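Local coordinates for protein probable exosome complex exonuclease 2 (Pyrococcus abyssi, PDB 2PO1) that probably serves as a non-catalytic subunit of the archaeal RNA-degrading exosome, an RNase PH-family protein thought to help shape the active site of its partner Rrp41, at residues C[39-44]-C[266-271]; C[202-207]-C[217-222]; C[224-229]-C[252-257]. All blocks are in the same frame, centred on the assembly; numbering follows the deposited sequence.

Contact 1 (C[39-44]-C[266-271]); sequences IEIEVG and KLILEA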
loop_
_atom_site.group_PDB
_atom_site.type_symbol
_atom_site.label_atom_id
_atom_site.label_comp_id
_atom_site.label_asym_id
_atom_site.label_seq_id
_atom_site.Cartn_x
_atom_site.Cartn_y
_atom_site.Cartn_z
ATOM N N ILE C 39 34.083 18.488 -4.284
ATOM C CA ILE C 39 33.569 17.136 -4.431
ATOM C C ILE C 39 34.413 16.248 -3.568
ATOM O O ILE C 39 35.639 16.367 -3.555
ATOM C CB ILE C 39 33.625 16.655 -5.875
ATOM C CG1 ILE C 39 32.607 17.435 -6.723
ATOM C CG2 ILE C 39 33.177 15.184 -5.948
ATOM C CD1 ILE C 39 32.860 17.340 -8.258
ATOM N N GLU C 40 33.764 15.366 -2.836
ATOM C CA GLU C 40 34.456 14.312 -2.101
ATOM C C GLU C 40 33.855 13.005 -2.554
ATOM O O GLU C 40 32.663 12.853 -2.480
ATOM C CB GLU C 40 34.223 14.449 -0.591
ATOM C CG GLU C 40 35.174 15.355 0.157
ATOM C CD GLU C 40 34.944 15.322 1.702
ATOM O OE1 GLU C 40 34.760 16.413 2.304
ATOM O OE2 GLU C 40 34.933 14.213 2.306
ATOM N N ILE C 41 34.669 12.078 -3.057
ATOM C CA ILE C 41 34.174 10.748 -3.428
ATOM C C ILE C 41 34.988 9.778 -2.598
ATOM O O ILE C 41 36.226 9.864 -2.544
ATOM C CB ILE C 41 34.349 10.452 -4.930
ATOM C CG1 ILE C 41 33.605 11.501 -5.752
ATOM C CG2 ILE C 41 33.800 9.047 -5.262
ATOM C CD1 ILE C 41 33.960 11.466 -7.182
ATOM N N GLU C 42 34.301 8.932 -1.858
ATOM C CA GLU C 42 34.982 7.915 -1.110
ATOM C C GLU C 42 34.257 6.638 -1.295
ATOM O O GLU C 42 33.074 6.530 -0.959
ATOM C CB GLU C 42 35.053 8.236 0.369
ATOM C CG GLU C 42 36.102 7.354 1.070
ATOM C CD GLU C 42 36.144 7.536 2.562
ATOM O OE1 GLU C 42 36.845 6.738 3.218
ATOM O OE2 GLU C 42 35.490 8.470 3.079
ATOM N N VAL C 43 34.983 5.647 -1.778
ATOM C CA VAL C 43 34.400 4.420 -2.302
ATOM C C VAL C 43 34.666 3.267 -1.337
ATOM O O VAL C 43 35.622 3.298 -0.583
ATOM C CB VAL C 43 34.938 4.291 -3.745
ATOM C CG1 VAL C 43 35.715 3.070 -3.993
ATOM C CG2 VAL C 43 33.854 4.533 -4.725
ATOM N N GLY C 44 33.757 2.314 -1.241
ATOM C CA GLY C 44 34.007 1.144 -0.405
ATOM C C GLY C 44 33.803 1.372 1.069
ATOM O O GLY C 44 34.335 0.649 1.898
ATOM N N LYS C 266 37.743 11.775 -13.693
ATOM C CA LYS C 266 39.042 11.710 -13.048
ATOM C C LYS C 266 38.977 11.559 -11.502
ATOM O O LYS C 266 39.744 10.800 -10.926
ATOM C CB LYS C 266 39.886 12.905 -13.439
ATOM C CG LYS C 266 40.173 12.964 -14.908
ATOM C CD LYS C 266 41.229 14.050 -15.186
ATOM C CE LYS C 266 41.268 14.424 -16.657
ATOM N NZ LYS C 266 41.520 13.242 -17.514
ATOM N N LEU C 267 38.056 12.265 -10.840
ATOM C CA LEU C 267 37.918 12.149 -9.389
ATOM C C LEU C 267 37.371 10.787 -8.978
ATOM O O LEU C 267 37.846 10.194 -8.016
ATOM C CB LEU C 267 36.985 13.228 -8.844
ATOM C CG LEU C 267 37.554 14.616 -9.020
ATOM C CD1 LEU C 267 36.484 15.720 -8.754
ATOM C CD2 LEU C 267 38.840 14.811 -8.153
ATOM N N ILE C 268 36.357 10.326 -9.708
ATOM C CA ILE C 268 35.859 8.983 -9.564
ATOM C C ILE C 268 36.939 7.925 -9.719
ATOM O O ILE C 268 37.051 7.069 -8.869
ATOM C CB ILE C 268 34.705 8.672 -10.545
ATOM C CG1 ILE C 268 33.492 9.588 -10.259
ATOM C CG2 ILE C 268 34.351 7.193 -10.459
ATOM C CD1 ILE C 268 32.405 9.543 -11.420
ATOM N N LEU C 269 37.739 7.980 -10.785
ATOM C CA LEU C 269 38.705 6.919 -11.005
ATOM C C LEU C 269 39.716 6.931 -9.847
ATOM O O LEU C 269 40.126 5.884 -9.371
ATOM C CB LEU C 269 39.441 7.099 -12.341
ATOM C CG LEU C 269 38.997 6.303 -13.572
ATOM C CD1 LEU C 269 38.082 5.161 -13.173
ATOM C CD2 LEU C 269 38.351 7.217 -14.587
ATOM N N GLU C 270 40.068 8.141 -9.395
ATOM C CA GLU C 270 41.040 8.380 -8.317
ATOM C C GLU C 270 40.510 7.752 -7.011
ATOM O O GLU C 270 41.195 7.010 -6.328
ATOM C CB GLU C 270 41.196 9.895 -8.185
ATOM C CG GLU C 270 42.233 10.411 -7.201
ATOM C CD GLU C 270 42.656 11.890 -7.469
ATOM O OE1 GLU C 270 43.744 12.271 -6.986
ATOM O OE2 GLU C 270 41.918 12.668 -8.159
ATOM N N ALA C 271 39.268 8.032 -6.689
ATOM C CA ALA C 271 38.628 7.470 -5.477
ATOM C C ALA C 271 38.590 5.977 -5.584
ATOM O O ALA C 271 38.865 5.270 -4.622
ATOM C CB ALA C 271 37.225 7.993 -5.325
HETATM O O HOH W 1 37.764 5.967 -2.442
#

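Contact 2 (C[202-207]-C[217-222]); sequences AKIGNI and ELVMDG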
loop_
_atom_site.group_PDB
_atom_site.type_symbol
_atom_site.label_atom_id
_atom_site.label_comp_id
_atom_site.label_asym_id
_atom_site.label_seq_id
_atom_site.Cartn_x
_atom_site.Cartn_y
_atom_site.Cartn_z
ATOM N N ALA C 202 21.228 24.446 -13.503
ATOM C CA ALA C 202 20.003 25.175 -13.164
ATOM C C ALA C 202 19.937 26.345 -14.111
ATOM O O ALA C 202 20.921 27.014 -14.314
ATOM C CB ALA C 202 20.071 25.666 -11.746
ATOM N N LYS C 203 18.790 26.561 -14.736
ATOM C CA LYS C 203 18.588 27.798 -15.435
ATOM C C LYS C 203 17.942 28.759 -14.450
ATOM O O LYS C 203 16.860 28.477 -13.890
ATOM C CB LYS C 203 17.706 27.590 -16.650
ATOM C CG LYS C 203 17.291 28.860 -17.345
ATOM C CD LYS C 203 16.867 28.552 -18.766
ATOM C CE LYS C 203 16.475 29.835 -19.481
ATOM N NZ LYS C 203 16.132 29.486 -20.888
ATOM N N ILE C 204 18.629 29.871 -14.211
ATOM C CA ILE C 204 18.130 30.967 -13.360
ATOM C C ILE C 204 18.112 32.236 -14.196
ATOM O O ILE C 204 19.161 32.757 -14.571
ATOM C CB ILE C 204 19.017 31.139 -12.123
ATOM C CG1 ILE C 204 19.197 29.780 -11.432
ATOM C CG2 ILE C 204 18.458 32.228 -11.205
ATOM C CD1 ILE C 204 20.141 29.783 -10.206
ATOM N N GLY C 205 16.912 32.710 -14.514
ATOM C CA GLY C 205 16.758 33.735 -15.530
ATOM C C GLY C 205 17.347 33.235 -16.841
ATOM O O GLY C 205 16.979 32.166 -17.332
ATOM N N ASN C 206 18.279 33.989 -17.406
ATOM C CA ASN C 206 18.856 33.615 -18.688
ATOM C C ASN C 206 20.223 32.987 -18.541
ATOM O O ASN C 206 21.013 32.959 -19.472
ATOM C CB ASN C 206 18.875 34.809 -19.634
ATOM C CG ASN C 206 17.510 35.066 -20.237
ATOM O OD1 ASN C 206 16.639 34.181 -20.243
ATOM N ND2 ASN C 206 17.305 36.279 -20.737
ATOM N N ILE C 207 20.476 32.460 -17.366
ATOM C CA ILE C 207 21.794 31.984 -17.034
ATOM C C ILE C 207 21.717 30.541 -16.541
ATOM O O ILE C 207 20.909 30.216 -15.651
ATOM C CB ILE C 207 22.391 32.870 -15.925
ATOM C CG1 ILE C 207 22.840 34.205 -16.494
ATOM C CG2 ILE C 207 23.575 32.200 -15.328
ATOM C CD1 ILE C 207 22.912 35.288 -15.450
ATOM N N GLU C 217 18.616 25.882 -6.412
ATOM C CA GLU C 217 17.446 25.100 -6.841
ATOM C C GLU C 217 16.175 25.739 -6.375
ATOM O O GLU C 217 15.164 25.704 -7.069
ATOM C CB GLU C 217 17.511 23.695 -6.343
ATOM C CG GLU C 217 18.601 22.878 -6.996
ATOM C CD GLU C 217 18.751 21.526 -6.353
ATOM O OE1 GLU C 217 18.278 21.325 -5.230
ATOM O OE2 GLU C 217 19.352 20.652 -6.984
ATOM N N LEU C 218 16.215 26.358 -5.210
ATOM C CA LEU C 218 15.035 27.080 -4.724
ATOM C C LEU C 218 14.578 28.196 -5.636
ATOM O O LEU C 218 13.394 28.461 -5.732
ATOM C CB LEU C 218 15.193 27.542 -3.278
ATOM C CG LEU C 218 15.245 26.379 -2.285
ATOM C CD1 LEU C 218 15.639 26.873 -0.900
ATOM C CD2 LEU C 218 13.912 25.577 -2.200
ATOM N N VAL C 219 15.493 28.828 -6.362
ATOM C CA VAL C 219 15.124 29.939 -7.201
ATOM C C VAL C 219 15.201 29.647 -8.703
ATOM O O VAL C 219 14.907 30.510 -9.503
ATOM C CB VAL C 219 16.009 31.169 -6.869
ATOM C CG1 VAL C 219 16.171 31.305 -5.345
ATOM C CG2 VAL C 219 17.346 31.080 -7.556
ATOM N N MET C 220 15.585 28.438 -9.105
ATOM C CA MET C 220 15.802 28.207 -10.506
ATOM C C MET C 220 14.496 28.190 -11.274
ATOM O O MET C 220 13.421 27.923 -10.727
ATOM C CB MET C 220 16.544 26.877 -10.720
ATOM C CG MET C 220 15.753 25.684 -10.285
ATOM S SD MET C 220 16.677 24.212 -10.534
ATOM C CE MET C 220 15.498 23.102 -9.767
ATOM N N ASP C 221 14.611 28.431 -12.560
ATOM C CA ASP C 221 13.479 28.337 -13.427
ATOM C C ASP C 221 13.295 26.911 -13.819
ATOM O O ASP C 221 12.187 26.406 -13.837
ATOM C CB ASP C 221 13.721 29.198 -14.658
ATOM C CG ASP C 221 13.525 30.636 -14.354
ATOM O OD1 ASP C 221 12.416 30.983 -13.907
ATOM O OD2 ASP C 221 14.477 31.401 -14.478
ATOM N N GLY C 222 14.397 26.238 -14.097
ATOM C CA GLY C 222 14.335 24.879 -14.622
ATOM C C GLY C 222 15.717 24.285 -14.539
ATOM O O GLY C 222 16.644 24.923 -14.053
#

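Contact 3 (C[224-229]-C[252-257]); sequences ITITTD and YAVETA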
loop_
_atom_site.group_PDB
_atom_site.type_symbol
_atom_site.label_atom_id
_atom_site.label_comp_id
_atom_site.label_asym_id
_atom_site.label_seq_id
_atom_site.Cartn_x
_atom_site.Cartn_y
_atom_site.Cartn_z
ATOM N N ILE C 224 18.476 21.030 -16.209
ATOM C CA ILE C 224 18.698 20.066 -17.264
ATOM C C ILE C 224 19.896 19.271 -16.874
ATOM O O ILE C 224 20.874 19.814 -16.355
ATOM C CB ILE C 224 18.897 20.742 -18.721
ATOM C CG1 ILE C 224 18.916 19.645 -19.802
ATOM C CG2 ILE C 224 20.142 21.586 -18.763
ATOM C CD1 ILE C 224 18.724 20.141 -21.219
ATOM N N THR C 225 19.780 17.959 -17.059
ATOM C CA THR C 225 20.868 17.058 -16.730
ATOM C C THR C 225 21.276 16.394 -18.010
ATOM O O THR C 225 20.413 15.950 -18.770
ATOM C CB THR C 225 20.410 15.981 -15.750
ATOM O OG1 THR C 225 20.191 16.565 -14.460
ATOM C CG2 THR C 225 21.450 14.897 -15.662
ATOM N N ILE C 226 22.583 16.446 -18.282
ATOM C CA ILE C 226 23.228 15.747 -19.390
ATOM C C ILE C 226 24.196 14.724 -18.826
ATOM O O ILE C 226 25.138 15.085 -18.129
ATOM C CB ILE C 226 24.128 16.721 -20.261
ATOM C CG1 ILE C 226 23.427 18.069 -20.517
ATOM C CG2 ILE C 226 24.556 16.039 -21.519
ATOM C CD1 ILE C 226 22.101 17.906 -21.296
ATOM N N THR C 227 23.999 13.461 -19.165
ATOM C CA THR C 227 24.866 12.415 -18.719
ATOM C C THR C 227 25.679 11.877 -19.870
ATOM O O THR C 227 25.124 11.485 -20.896
ATOM C CB THR C 227 24.019 11.249 -18.155
ATOM O OG1 THR C 227 23.205 11.756 -17.118
ATOM C CG2 THR C 227 24.913 10.124 -17.638
ATOM N N THR C 228 26.996 11.874 -19.714
ATOM C CA THR C 228 27.875 11.549 -20.795
ATOM C C THR C 228 28.937 10.593 -20.287
ATOM O O THR C 228 29.257 10.613 -19.096
ATOM C CB THR C 228 28.549 12.805 -21.383
ATOM O OG1 THR C 228 29.336 13.418 -20.372
ATOM C CG2 THR C 228 27.501 13.782 -21.847
ATOM N N ASP C 229 29.497 9.782 -21.193
ATOM C CA ASP C 229 30.625 8.899 -20.829
ATOM C C ASP C 229 31.936 9.339 -21.464
ATOM O O ASP C 229 31.951 10.334 -22.200
ATOM C CB ASP C 229 30.337 7.420 -21.147
ATOM C CG ASP C 229 30.100 7.167 -22.609
ATOM O OD1 ASP C 229 29.340 6.215 -22.886
ATOM O OD2 ASP C 229 30.660 7.873 -23.501
ATOM N N TYR C 252 24.939 24.265 -25.310
ATOM C CA TYR C 252 25.876 24.693 -24.279
ATOM C C TYR C 252 25.966 23.686 -23.141
ATOM O O TYR C 252 27.056 23.350 -22.685
ATOM C CB TYR C 252 25.434 26.070 -23.702
ATOM C CG TYR C 252 26.156 26.401 -22.417
ATOM C CD1 TYR C 252 25.568 26.110 -21.185
ATOM C CD2 TYR C 252 27.457 26.932 -22.434
ATOM C CE1 TYR C 252 26.205 26.352 -20.039
ATOM C CE2 TYR C 252 28.108 27.214 -21.266
ATOM C CZ TYR C 252 27.476 26.893 -20.065
ATOM O OH TYR C 252 28.064 27.119 -18.856
ATOM N N ALA C 253 24.807 23.224 -22.650
ATOM C CA ALA C 253 24.777 22.316 -21.538
ATOM C C ALA C 253 25.506 21.012 -21.946
ATOM O O ALA C 253 26.283 20.443 -21.167
ATOM C CB ALA C 253 23.309 21.996 -21.172
ATOM N N VAL C 254 25.250 20.538 -23.172
ATOM C CA VAL C 254 25.786 19.236 -23.590
ATOM C C VAL C 254 27.292 19.355 -23.593
ATOM O O VAL C 254 28.035 18.556 -22.990
ATOM C CB VAL C 254 25.317 18.857 -25.013
ATOM C CG1 VAL C 254 26.092 17.669 -25.464
ATOM C CG2 VAL C 254 23.819 18.504 -25.013
ATOM N N GLU C 255 27.740 20.412 -24.231
ATOM C CA GLU C 255 29.145 20.607 -24.377
ATOM C C GLU C 255 29.870 20.778 -23.035
ATOM O O GLU C 255 30.886 20.148 -22.772
ATOM C CB GLU C 255 29.344 21.761 -25.346
ATOM C CG GLU C 255 30.663 22.260 -25.357
ATOM C CD GLU C 255 30.986 22.838 -26.698
ATOM O OE1 GLU C 255 30.071 22.888 -27.558
ATOM O OE2 GLU C 255 32.164 23.226 -26.879
ATOM N N THR C 256 29.322 21.619 -22.176
ATOM C CA THR C 256 29.869 21.865 -20.865
ATOM C C THR C 256 29.812 20.646 -19.973
ATOM O O THR C 256 30.716 20.447 -19.211
ATOM C CB THR C 256 29.065 22.977 -20.199
ATOM O OG1 THR C 256 29.049 24.060 -21.097
ATOM C CG2 THR C 256 29.692 23.404 -18.893
ATOM N N ALA C 257 28.722 19.866 -20.046
ATOM C CA ALA C 257 28.585 18.546 -19.430
ATOM C C ALA C 257 29.789 17.628 -19.669
ATOM O O ALA C 257 30.354 17.072 -18.711
ATOM C CB ALA C 257 27.340 17.872 -19.968
#

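Contact 1 (C[39-44]-C[266-271])
Ile-41 pushes its CD1 against helix 266-271, 3.6 Å from Ile-268 CG1 and 3.9 Å from Leu-267 CB, forming the tight centre of the contact. With CG1 beside the backbone N (chi1 -59°), the long branch reaches the helix while Ile-41 CG2, the other branch, lies 3.6 Å from Ala-271 CB. Alanine suits position 271, since Ala-271 CB already sits 3.5 Å from Ile-41 O, bringing the helix down onto the strand backbone. Toward Ile-39 the packing thins: the side chains of Ile-39 and Leu-267 cross obliquely, Ile-39 CD1 lying 4.0 Å from Leu-267 CD1, one methyl-to-methyl touch where Ile-41 makes several. At the Val-43 end a water accepts from Val-43 N (2.9 Å) and donates to Ala-271 O, though that second bond is unusually short. Glu-40 and Glu-42 point away from the helix, Glu-40 forming a salt bridge with Lys-56 on the neighbouring strand. Strand 39-43, an outer strand within this chain of the five-stranded sheet in the first RNase PH-family domain, is covered by helix 247-275, with helix 152-166 beside it. With no direct hydrogen bond between strand and helix, the chemistry implies a join made by branched and small apolar side chains.

Contact 2 (C[202-207]-C[217-222])
A classic beta bulge opens the strand that follows helix 214-219: Asp-221 and Gly-222 both face Lys-203 on the neighbouring antiparallel strand. Asp-221 N meets the shared acceptor, Lys-203 O, at 2.6 Å, nearly along the C=O axis, whereas Gly-222 N makes a weak bond of 3.3 Å to Lys-203 O. In return Lys-203 N donates to Gly-222 O at 2.8 Å, approaching from above the carbonyl plane, 37° out of it. Asp-221 adds a side-chain bond: with CG beside its backbone N (chi1 -77°), the carboxylate is carried to the start of the hairpin turn, where Asp-221 OD2 receives Gly-205 N at 2.8 Å. The same oxygen forms a salt bridge with Arg-15 of helix 13-23, so one carboxylate ties the bulge to the turn and to the N-terminal helix. Glycine suits position 205 because the type II' turn from Ile-204 to Ile-207 needs its positive phi (58°). Apolar groups fill the space beside these bonds. Ile-204 CG2 lies 4.0 Å from Val-219 CG2, and the side chains of Ile-204 and Met-220 cross at about a right angle, with Ile-204 CG1 4.0 Å from Met-220 CB. Ala-202, whose single methyl suits a site this near the neighbouring backbone, sets CB 3.9 Å from Met-220 CB. Lys-203 leads its extended chain away to a salt bridge with Glu-249. Together these features form a bulged antiparallel strand pair whose partner strand turns back in a tight beta hairpin, within the second RNase PH-family domain.

Contact 3 (C[224-229]-C[252-257])
Strand 224-228 and helix 252-257 run in roughly the same direction, their axes 43° apart and 8.2 Å at closest approach, the CA atoms of Ile-226 and Val-254 being nearest across the contact. Three small or branched helix residues receive Ile-226. Ile-226 CB presses on Ala-257 CB at 3.4 Å, tighter than usual van der Waals contact, and its CG1 rests 4.0 Å from Ala-253 CB. Ile-226 CD1 reaches Val-254 CG2 at 4.1 Å, the two side chains crossing at about a right angle. Alanines one helical turn apart, at 253 and 257, suit this closeness because neither holds the backbones apart. An alanine in place of Ile-226 would keep the CB beside Ala-257 but is likely to leave Ala-253 and Val-254 with a gap where the branches had packed. Ile-224 CG2 lies 4.0 Å from Ala-253 CB. Thr-256 OG1 donates to Tyr-252 O at 2.6 Å, which satisfies this buried hydroxyl within the helix; Thr-256 N reaches the same oxygen from the other face. Strand 224-228 lies between strands 197-204 and 234-240, and Phe-201 of the former and Ile-234 of the latter also touch the helix, which packs on the face these three strands form.

How the contacts relate
Contacts 1 and 3 share helix 247-275, which packs on an edge strand of the five-stranded sheet in contact 1 and on an interior strand of the four-stranded sheet in contact 3; the helix thus joins the two sheets. Both are apolar, built on strand isoleucines against helix alanines and larger aliphatic residues, but contact 3 is buried throughout, while contact 1 is only partly buried and includes a bridging water. Contact 2, also largely buried, differs in kind: backbone hydrogen bonds and a carboxylate hold a bulge and a turn. It adjoins contact 3 in sequence, and both reach the same sheet, their centres 16 Å apart.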